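Side-chain contacts in cytochrome c family protein (Geobacter sulfurreducens, PDB 1RWJ), which probably carries electrons as part of a multidomain cytochrome c polymer, this chain being its domain C, a c7-type domain with three c-type hemes: residues Lys47-Ala52 with Gly57-Ala62; Asp68-Ser71 with Gly77-His80. One frame throughout, in Å; residues are numbered along the deposited sequence.

How the contacts relate
Both contacts lie in the second half of this small, three-heme domain, beyond the two-stranded sheet 8-11/19-22 and helix 23-26. Following the chain, Lys47-Ala52 enters helix 51-55, and contact 1 closes a short loop holding that helix when Gly57-Ala62 comes back against Phe49. The chain then runs on to Asp68-Ser71, and contact 2 closes the next loop as helix 76-79 arrives. The two loops follow in series, neither enclosing nor crossing the other; the contact centres are about 12 Å apart. They share one heme: contact 1 supplies its methionine ligand, and contact 2 its histidine ligand and a thioether, so helix 51-55 and the chain just past helix 76-79 are tied through one iron.

Contact 1: residues Lys47-Ala52 with Gly57-Ala62; sequences KRFTMA and GKSCGA. With HEC (heme c), chain D.
The loop that packs Phe49 against Ser59 also delivers a methionine ligand to a heme: Met51 SD binds the iron at 2.3 Å, whereas each of the other axial ligands known in this domain is a histidine. Between the two segments themselves the contact is small and apolar. Phe49 points at the returning chain, and its CB lies 3.8 Å from Ser59 CB, which is also near CG and CD1 of the ring. On the other ortho carbon, Phe49 CD2 meets Lys58 CB at 4.1 Å; the two side chains cross at about a right angle, and the extended lysine carries its amine away from the ring. Helix 51-55 starts in the first segment and fills most of the connection, with Thr50 at its N-cap and Gly57 as the C-prime residue of a Schellman motif; the second segment then opens the heme-binding sequence CxxCH, in which Cys60 is bonded to a different heme. The first segment grips both propionates of the methionine-ligated heme. Phe49 N donates an almost straight bond to HEC O1D at 2.9 Å, and Met51 N a similar one of 2.8 Å to HEC O2A, from the first turn of the helix. Arg48 bends at chi2 and chi3 (-75° and -121°), which turns its guanidinium toward the first propionate; NH1 makes a weak, strongly bent bond to O2D, while NH2 is held by the backbone of Lys12. Met51 also bends at chi2 and chi3, bringing SD to the iron opposite His80 NE2.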
# COMPACT_ATOMS: atom_id res chain seq x y z
N LYS A 47 11.54 2.09 -0.51
CA LYS A 47 11.35 2.54 -1.88
C LYS A 47 10.02 3.30 -1.91
O LYS A 47 8.98 2.74 -1.59
CB LYS A 47 11.31 1.33 -2.82
CG LYS A 47 11.01 1.64 -4.28
CD LYS A 47 12.13 2.38 -4.98
CE LYS A 47 11.79 2.56 -6.45
NZ LYS A 47 12.76 3.42 -7.17
N ARG A 48 10.07 4.57 -2.29
CA ARG A 48 8.87 5.39 -2.34
C ARG A 48 8.25 5.46 -3.73
O ARG A 48 8.95 5.71 -4.71
CB ARG A 48 9.20 6.81 -1.87
CG ARG A 48 9.72 6.87 -0.45
CD ARG A 48 8.59 6.68 0.53
NE ARG A 48 8.47 7.83 1.41
CZ ARG A 48 7.37 8.13 2.10
NH1 ARG A 48 6.30 7.37 2.00
NH2 ARG A 48 7.36 9.20 2.89
N PHE A 49 6.94 5.25 -3.81
CA PHE A 49 6.24 5.33 -5.09
C PHE A 49 5.21 6.45 -5.03
O PHE A 49 4.77 6.85 -3.96
CB PHE A 49 5.54 4.01 -5.43
CG PHE A 49 6.49 2.90 -5.76
CD1 PHE A 49 6.89 1.99 -4.79
CD2 PHE A 49 7.01 2.77 -7.04
CE1 PHE A 49 7.80 0.97 -5.09
CE2 PHE A 49 7.91 1.76 -7.36
CZ PHE A 49 8.31 0.86 -6.38
N THR A 50 4.84 6.96 -6.20
CA THR A 50 3.87 8.05 -6.30
C THR A 50 2.51 7.55 -6.76
O THR A 50 2.36 6.38 -7.12
CB THR A 50 4.34 9.11 -7.31
OG1 THR A 50 4.39 8.52 -8.62
CG2 THR A 50 5.72 9.64 -6.94
N MET A 51 1.51 8.43 -6.74
CA MET A 51 0.18 8.05 -7.19
C MET A 51 0.25 7.73 -8.68
O MET A 51 -0.47 6.85 -9.17
CB MET A 51 -0.83 9.18 -6.95
CG MET A 51 -1.10 9.48 -5.48
SD MET A 51 -1.46 8.00 -4.50
CE MET A 51 -2.71 7.21 -5.52
N ALA A 52 1.13 8.43 -9.39
CA ALA A 52 1.31 8.21 -10.82
C ALA A 52 1.86 6.80 -11.04
O ALA A 52 1.46 6.12 -11.99
CB ALA A 52 2.27 9.25 -11.40
N GLY A 57 0.37 0.59 -12.26
CA GLY A 57 0.39 -0.75 -11.71
C GLY A 57 1.44 -1.07 -10.65
O GLY A 57 1.63 -2.24 -10.30
N LYS A 58 2.11 -0.05 -10.14
CA LYS A 58 3.13 -0.25 -9.13
C LYS A 58 2.55 0.02 -7.75
O LYS A 58 1.48 0.63 -7.63
CB LYS A 58 4.31 0.70 -9.38
CG LYS A 58 4.88 0.60 -10.78
CD LYS A 58 5.87 1.73 -11.05
CE LYS A 58 6.30 1.76 -12.50
NZ LYS A 58 7.19 2.92 -12.78
N SER A 59 3.25 -0.43 -6.71
CA SER A 59 2.81 -0.22 -5.33
C SER A 59 1.35 -0.65 -5.13
O SER A 59 0.95 -1.71 -5.61
CB SER A 59 2.99 1.26 -4.96
OG SER A 59 2.73 1.50 -3.59
N CYS A 60 0.56 0.18 -4.44
CA CYS A 60 -0.85 -0.16 -4.20
C CYS A 60 -1.60 -0.39 -5.51
O CYS A 60 -2.53 -1.19 -5.56
CB CYS A 60 -1.55 0.96 -3.44
SG CYS A 60 -0.69 1.54 -1.95
N GLY A 61 -1.18 0.32 -6.55
CA GLY A 61 -1.82 0.20 -7.85
C GLY A 61 -1.74 -1.17 -8.50
O GLY A 61 -2.39 -1.41 -9.51
N ALA A 62 -0.92 -2.05 -7.94
CA ALA A 62 -0.79 -3.40 -8.49
C ALA A 62 -2.13 -4.12 -8.34
O ALA A 62 -2.44 -5.03 -9.11
CB ALA A 62 0.31 -4.16 -7.76
FE HEC D . -2.25 8.63 -2.40
CHA HEC D . 1.09 8.92 -1.87
CHB HEC D . -2.48 11.99 -2.94
CHC HEC D . -5.50 8.20 -3.43
CHD HEC D . -2.18 5.41 -1.24
NA HEC D . -0.97 10.12 -2.44
C1A HEC D . 0.41 10.04 -2.33
C2A HEC D . 1.02 11.35 -2.51
C3A HEC D . 0.00 12.23 -2.64
C4A HEC D . -1.23 11.47 -2.62
CMA HEC D . 0.16 13.74 -2.80
CAA HEC D . 2.51 11.63 -2.68
CBA HEC D . 3.05 11.14 -4.02
CGA HEC D . 2.35 11.80 -5.20
O1A HEC D . 2.43 13.04 -5.33
O2A HEC D . 1.71 11.08 -5.99
NB HEC D . -3.65 9.81 -3.10
C1B HEC D . -3.62 11.20 -3.16
C2B HEC D . -4.89 11.72 -3.62
C3B HEC D . -5.69 10.65 -3.89
C4B HEC D . -4.93 9.47 -3.53
CMB HEC D . -5.27 13.19 -3.72
CAB HEC D . -7.07 10.64 -4.55
CBB HEC D . -7.11 11.21 -5.95
NC HEC D . -3.54 7.12 -2.39
C1C HEC D . -4.85 7.10 -2.89
C2C HEC D . -5.45 5.79 -2.73
C3C HEC D . -4.52 5.01 -2.10
C4C HEC D . -3.34 5.84 -1.90
CMC HEC D . -6.87 5.40 -3.12
CAC HEC D . -4.72 3.59 -1.54
CBC HEC D . -5.08 2.51 -2.55
ND HEC D . -0.88 7.48 -1.61
C1D HEC D . -1.04 6.20 -1.09
C2D HEC D . 0.22 5.72 -0.54
C3D HEC D . 1.15 6.67 -0.79
C4D HEC D . 0.47 7.76 -1.46
CMD HEC D . 0.45 4.43 0.22
CAD HEC D . 2.64 6.62 -0.47
CBD HEC D . 3.45 5.63 -1.29
CGD HEC D . 4.93 5.66 -0.95
O1D HEC D . 5.64 4.70 -1.31
O2D HEC D . 5.38 6.65 -0.33

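Contact 2: residues Asp68-Ser71 with Gly77-His80; sequences DAFS and GKCH. With HEC (heme c), chain D.
Phe70 carries the first segment's side of this contact, reaching across to Lys78 and Cys79. Before it, Asp68 N is bonded to Asn65 OD1, and Ala69 packs on His64. At Phe70, chi1 of 66° places CG between the backbone N and the carbonyl carbon and aims the ring at helix 76-79. Lys78, extended beyond CG, slides over one face in the opposite direction: its CD sits 3.6 Å from the ring centroid, close to the normal, as a CH-pi contact, and NZ follows 4.2 Å from the same centroid, a cation-pi interaction. At the ring's edge Phe70 CZ lies 4.0 Å from Cys79 SG, a sulfur-aromatic contact, and the heme methyl CMC sits in the ring plane. The ring also packs edge-to-face with His64, axial ligand of a neighbouring heme. With an alanine here, the aliphatic chain and amine of Lys78 would probably lose their aromatic platform and a gap would open beside the thioether. Next, Ser71 brings its carbonyl O to 4.0 Å from HEC CMC. Across from them Cys79 SG is joined to HEC CAC at 1.8 Å. His80 NE2 binds HEC FE at 2.0 Å, and its ND1 is hydrogen-bonded to Ala17 O; Cys79 and His80 are the second cysteine and the histidine of a CxxCH heme-attachment motif, characteristic of c-type cytochromes.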
# COMPACT_ATOMS: atom_id res chain seq x y z
N ASP A 68 -9.24 -5.34 -9.45
CA ASP A 68 -8.91 -6.26 -8.37
C ASP A 68 -9.37 -5.67 -7.05
O ASP A 68 -9.81 -6.39 -6.15
CB ASP A 68 -7.39 -6.51 -8.32
CG ASP A 68 -6.91 -7.34 -9.49
OD1 ASP A 68 -7.24 -8.54 -9.55
OD2 ASP A 68 -6.19 -6.79 -10.36
N ALA A 69 -9.27 -4.35 -6.94
CA ALA A 69 -9.67 -3.60 -5.76
C ALA A 69 -10.01 -2.19 -6.22
O ALA A 69 -9.72 -1.83 -7.37
CB ALA A 69 -8.53 -3.56 -4.74
N PHE A 70 -10.60 -1.37 -5.35
CA PHE A 70 -10.96 -0.02 -5.74
C PHE A 70 -9.76 0.75 -6.27
O PHE A 70 -8.66 0.66 -5.72
CB PHE A 70 -11.65 0.73 -4.59
CG PHE A 70 -10.76 1.00 -3.41
CD1 PHE A 70 -9.94 2.13 -3.38
CD2 PHE A 70 -10.76 0.15 -2.31
CE1 PHE A 70 -9.14 2.40 -2.27
CE2 PHE A 70 -9.97 0.42 -1.20
CZ PHE A 70 -9.16 1.55 -1.18
N SER A 71 -9.99 1.49 -7.35
CA SER A 71 -8.95 2.28 -8.01
C SER A 71 -8.23 3.28 -7.12
O SER A 71 -8.84 3.94 -6.28
CB SER A 71 -9.54 3.02 -9.21
OG SER A 71 -8.59 3.90 -9.78
N GLY A 77 -9.64 9.42 0.51
CA GLY A 77 -9.86 9.23 1.93
C GLY A 77 -9.70 7.82 2.46
O GLY A 77 -9.38 7.64 3.63
N LYS A 78 -9.94 6.82 1.62
CA LYS A 78 -9.81 5.44 2.07
C LYS A 78 -8.39 5.09 2.49
O LYS A 78 -8.18 4.36 3.45
CB LYS A 78 -10.27 4.47 0.97
CG LYS A 78 -11.77 4.43 0.75
CD LYS A 78 -12.13 3.31 -0.23
CE LYS A 78 -13.63 3.23 -0.45
NZ LYS A 78 -13.98 2.10 -1.38
N CYS A 79 -7.41 5.62 1.77
CA CYS A 79 -6.01 5.35 2.08
C CYS A 79 -5.32 6.50 2.80
O CYS A 79 -4.29 6.32 3.44
CB CYS A 79 -5.24 5.02 0.80
SG CYS A 79 -5.92 3.63 -0.17
N HIS A 80 -5.90 7.69 2.68
CA HIS A 80 -5.38 8.90 3.32
C HIS A 80 -6.45 9.36 4.31
O HIS A 80 -7.09 10.39 4.10
CB HIS A 80 -5.15 10.00 2.28
CG HIS A 80 -4.09 9.69 1.27
ND1 HIS A 80 -2.75 9.98 1.44
CD2 HIS A 80 -4.19 9.13 0.03
CE1 HIS A 80 -2.10 9.61 0.32
NE2 HIS A 80 -2.93 9.09 -0.56
FE HEC D . -2.25 8.63 -2.40
CHA HEC D . 1.09 8.92 -1.87
CHB HEC D . -2.48 11.99 -2.94
CHC HEC D . -5.50 8.20 -3.43
CHD HEC D . -2.18 5.41 -1.24
NA HEC D . -0.97 10.12 -2.44
C1A HEC D . 0.41 10.04 -2.33
C2A HEC D . 1.02 11.35 -2.51
C3A HEC D . 0.00 12.23 -2.64
C4A HEC D . -1.23 11.47 -2.62
CMA HEC D . 0.16 13.74 -2.80
CAA HEC D . 2.51 11.63 -2.68
CBA HEC D . 3.05 11.14 -4.02
CGA HEC D . 2.35 11.80 -5.20
O1A HEC D . 2.43 13.04 -5.33
O2A HEC D . 1.71 11.08 -5.99
NB HEC D . -3.65 9.81 -3.10
C1B HEC D . -3.62 11.20 -3.16
C2B HEC D . -4.89 11.72 -3.62
C3B HEC D . -5.69 10.65 -3.89
C4B HEC D . -4.93 9.47 -3.53
CMB HEC D . -5.27 13.19 -3.72
CAB HEC D . -7.07 10.64 -4.55
CBB HEC D . -7.11 11.21 -5.95
NC HEC D . -3.54 7.12 -2.39
C1C HEC D . -4.85 7.10 -2.89
C2C HEC D . -5.45 5.79 -2.73
C3C HEC D . -4.52 5.01 -2.10
C4C HEC D . -3.34 5.84 -1.90
CMC HEC D . -6.87 5.40 -3.12
CAC HEC D . -4.72 3.59 -1.54
CBC HEC D . -5.08 2.51 -2.55
ND HEC D . -0.88 7.48 -1.61
C1D HEC D . -1.04 6.20 -1.09
C2D HEC D . 0.22 5.72 -0.54
C3D HEC D . 1.15 6.67 -0.79
C4D HEC D . 0.47 7.76 -1.46
CMD HEC D . 0.45 4.43 0.22
CAD HEC D . 2.64 6.62 -0.47
CBD HEC D . 3.45 5.63 -1.29
CGD HEC D . 4.93 5.66 -0.95
O1D HEC D . 5.64 4.70 -1.31
O2D HEC D . 5.38 6.65 -0.33